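Local coordinates for protein immunomodulatory active chitinase (Trichuris suis, PDB 6G9C) that probably binds and hydrolyses chitin as a secreted family 18 glycoside hydrolase of a parasitic whipworm, and has immunomodulatory activity, at residues 309-314 with 378-383. Sequence-based numbering, arbitrary orientation.
Sequences ISYYEV and SFCTEH
Y311 and Y312, the first two residues of helix 311-319, meet F379, C380 and H383 of the loop that follows strand 364-368. The contact is part of a family 18 chitinase fold, a TIM barrel with an inserted alpha/beta domain. It ties helix 311-319 of the inserted domain to the loop after barrel strand 364-368, where C380 forms a disulfide with C315, one turn further along that helix.

Y312 and F379 lie side by side and point the same way. Y312 CD1 sits over the centre of one face of the F379 ring, 3.5 Å from F379 CE2. The planes are tilted by 31°. A chi1 of 64° places Y312 CG between its backbone N and carbonyl carbon, which turns CD1 over the F379 ring. The Y312 ring also lies against S310, whose OG is over the ring centre. Y302 meets both rings edge-to-face.

C380 SG approaches Y311 CE2 to 3.5 Å, obliquely to the ring.

S310 and E313 form a capping box at the helix start: E313 N donates to S310 OG at 3.1 Å, and S310 N to E313 OE1 at 2.9 Å. In the loop, D374 accepts from the backbone N of F379 and C380.

Y311 has CG anti to N (chi1 175°), and its ring reaches H383 from the opposite direction. Y311 OH and H383 NE2 form a 2.8 Å hydrogen bond, each atom near the plane of the other's ring, and a water lies 2.6 Å from the same Y311 OH.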
loop_
_atom_site.group_PDB
_atom_site.type_symbol
_atom_site.label_atom_id
_atom_site.label_comp_id
_atom_site.label_asym_id
_atom_site.label_seq_id
_atom_site.Cartn_x
_atom_site.Cartn_y
_atom_site.Cartn_z
ATOM N N ILE A 309 -12.328 5.084 -31.996
ATOM C CA ILE A 309 -11.359 4.029 -32.295
ATOM C C ILE A 309 -10.207 4.201 -31.320
ATOM O O ILE A 309 -9.902 5.319 -30.897
ATOM C CB ILE A 309 -10.869 4.089 -33.764
ATOM C CG1 ILE A 309 -10.003 2.861 -34.124
ATOM C CG2 ILE A 309 -10.057 5.372 -34.017
ATOM C CD1 ILE A 309 -9.805 2.659 -35.657
ATOM N N SER A 310 -9.573 3.091 -30.948
ATOM C CA SER A 310 -8.382 3.166 -30.111
ATOM C C SER A 310 -7.122 3.194 -30.975
ATOM O O SER A 310 -7.126 2.773 -32.130
ATOM C CB SER A 310 -8.312 1.973 -29.163
ATOM O OG SER A 310 -8.021 0.791 -29.910
ATOM N N TYR A 311 -6.024 3.679 -30.388
ATOM C CA TYR A 311 -4.763 3.666 -31.119
ATOM C C TYR A 311 -4.388 2.254 -31.561
ATOM O O TYR A 311 -3.938 2.044 -32.697
ATOM C CB TYR A 311 -3.638 4.280 -30.279
ATOM C CG TYR A 311 -2.312 4.157 -30.978
ATOM C CD1 TYR A 311 -2.061 4.852 -32.150
ATOM C CD2 TYR A 311 -1.321 3.308 -30.501
ATOM C CE1 TYR A 311 -0.843 4.705 -32.833
ATOM C CE2 TYR A 311 -0.122 3.171 -31.165
ATOM C CZ TYR A 311 0.117 3.879 -32.325
ATOM O OH TYR A 311 1.320 3.746 -32.997
ATOM N N TYR A 312 -4.562 1.259 -30.689
ATOM C CA TYR A 312 -4.160 -0.077 -31.119
ATOM C C TYR A 312 -5.070 -0.607 -32.230
ATOM O O TYR A 312 -4.632 -1.416 -33.057
ATOM C CB TYR A 312 -4.095 -1.033 -29.918
ATOM C CG TYR A 312 -5.389 -1.331 -29.180
ATOM C CD1 TYR A 312 -6.289 -2.288 -29.659
ATOM C CD2 TYR A 312 -5.687 -0.697 -27.967
ATOM C CE1 TYR A 312 -7.462 -2.586 -28.963
ATOM C CE2 TYR A 312 -6.856 -0.991 -27.272
ATOM C CZ TYR A 312 -7.738 -1.933 -27.770
ATOM O OH TYR A 312 -8.905 -2.226 -27.077
ATOM N N GLU A 313 -6.322 -0.152 -32.281
ATOM C CA GLU A 313 -7.200 -0.525 -33.385
ATOM C C GLU A 313 -6.779 0.164 -34.678
ATOM O O GLU A 313 -6.902 -0.413 -35.765
ATOM C CB GLU A 313 -8.650 -0.177 -33.045
ATOM C CG GLU A 313 -9.370 -1.206 -32.196
ATOM C CD GLU A 313 -10.699 -0.673 -31.687
ATOM O OE1 GLU A 313 -10.880 0.562 -31.715
ATOM O OE2 GLU A 313 -11.557 -1.480 -31.272
ATOM N N VAL A 314 -6.300 1.409 -34.582
ATOM C CA VAL A 314 -5.694 2.056 -35.747
ATOM C C VAL A 314 -4.518 1.229 -36.249
ATOM O O VAL A 314 -4.352 1.024 -37.459
ATOM C CB VAL A 314 -5.260 3.496 -35.410
ATOM C CG1 VAL A 314 -4.356 4.053 -36.533
ATOM C CG2 VAL A 314 -6.494 4.394 -35.156
ATOM N N SER A 378 1.089 -5.643 -28.670
ATOM C CA SER A 378 0.713 -6.774 -29.520
ATOM C C SER A 378 0.013 -6.370 -30.811
ATOM O O SER A 378 -0.164 -7.226 -31.691
ATOM C CB SER A 378 -0.202 -7.734 -28.748
ATOM O OG SER A 378 -1.483 -7.141 -28.547
ATOM N N PHE A 379 -0.401 -5.110 -30.946
ATOM C CA PHE A 379 -1.140 -4.674 -32.123
ATOM C C PHE A 379 -0.292 -3.922 -33.139
ATOM O O PHE A 379 -0.582 -4.000 -34.334
ATOM C CB PHE A 379 -2.313 -3.778 -31.713
ATOM C CG PHE A 379 -3.462 -4.520 -31.087
ATOM C CD1 PHE A 379 -4.442 -5.103 -31.884
ATOM C CD2 PHE A 379 -3.575 -4.620 -29.704
ATOM C CE1 PHE A 379 -5.514 -5.780 -31.316
ATOM C CE2 PHE A 379 -4.650 -5.288 -29.123
ATOM C CZ PHE A 379 -5.617 -5.875 -29.932
ATOM N N CYS A 380 0.723 -3.174 -32.709
ATOM C CA CYS A 380 1.507 -2.351 -33.623
ATOM C C CYS A 380 2.833 -3.023 -33.971
ATOM O O CYS A 380 3.449 -3.697 -33.138
ATOM C CB CYS A 380 1.781 -0.972 -33.019
ATOM S SG CYS A 380 0.329 -0.114 -32.327
ATOM N N THR A 381 3.290 -2.811 -35.206
ATOM C CA THR A 381 4.567 -3.382 -35.634
ATOM C C THR A 381 5.694 -2.362 -35.725
ATOM O O THR A 381 6.859 -2.737 -35.576
ATOM C CB THR A 381 4.423 -4.075 -36.990
ATOM O OG1 THR A 381 4.346 -3.091 -38.032
ATOM C CG2 THR A 381 3.178 -4.947 -37.019
ATOM N N GLU A 382 5.389 -1.080 -35.942
ATOM C CA GLU A 382 6.448 -0.106 -36.191
ATOM C C GLU A 382 7.284 0.207 -34.954
ATOM O O GLU A 382 8.335 0.844 -35.094
ATOM C CB GLU A 382 5.856 1.189 -36.765
ATOM C CG GLU A 382 5.608 2.282 -35.729
ATOM C CD GLU A 382 4.836 3.468 -36.284
ATOM O OE1 GLU A 382 3.937 3.240 -37.106
ATOM O OE2 GLU A 382 5.111 4.618 -35.883
ATOM N N HIS A 383 6.861 -0.223 -33.761
ATOM C CA HIS A 383 7.611 0.023 -32.533
ATOM C C HIS A 383 8.373 -1.206 -32.031
ATOM O O HIS A 383 8.977 -1.144 -30.954
ATOM C CB HIS A 383 6.676 0.531 -31.419
ATOM C CG HIS A 383 5.556 1.404 -31.904
ATOM N ND1 HIS A 383 5.751 2.701 -32.332
ATOM C CD2 HIS A 383 4.225 1.170 -32.009
ATOM C CE1 HIS A 383 4.591 3.224 -32.688
ATOM N NE2 HIS A 383 3.650 2.316 -32.501
HETATM O O HOH W 1 2.493 5.818 -34.136
#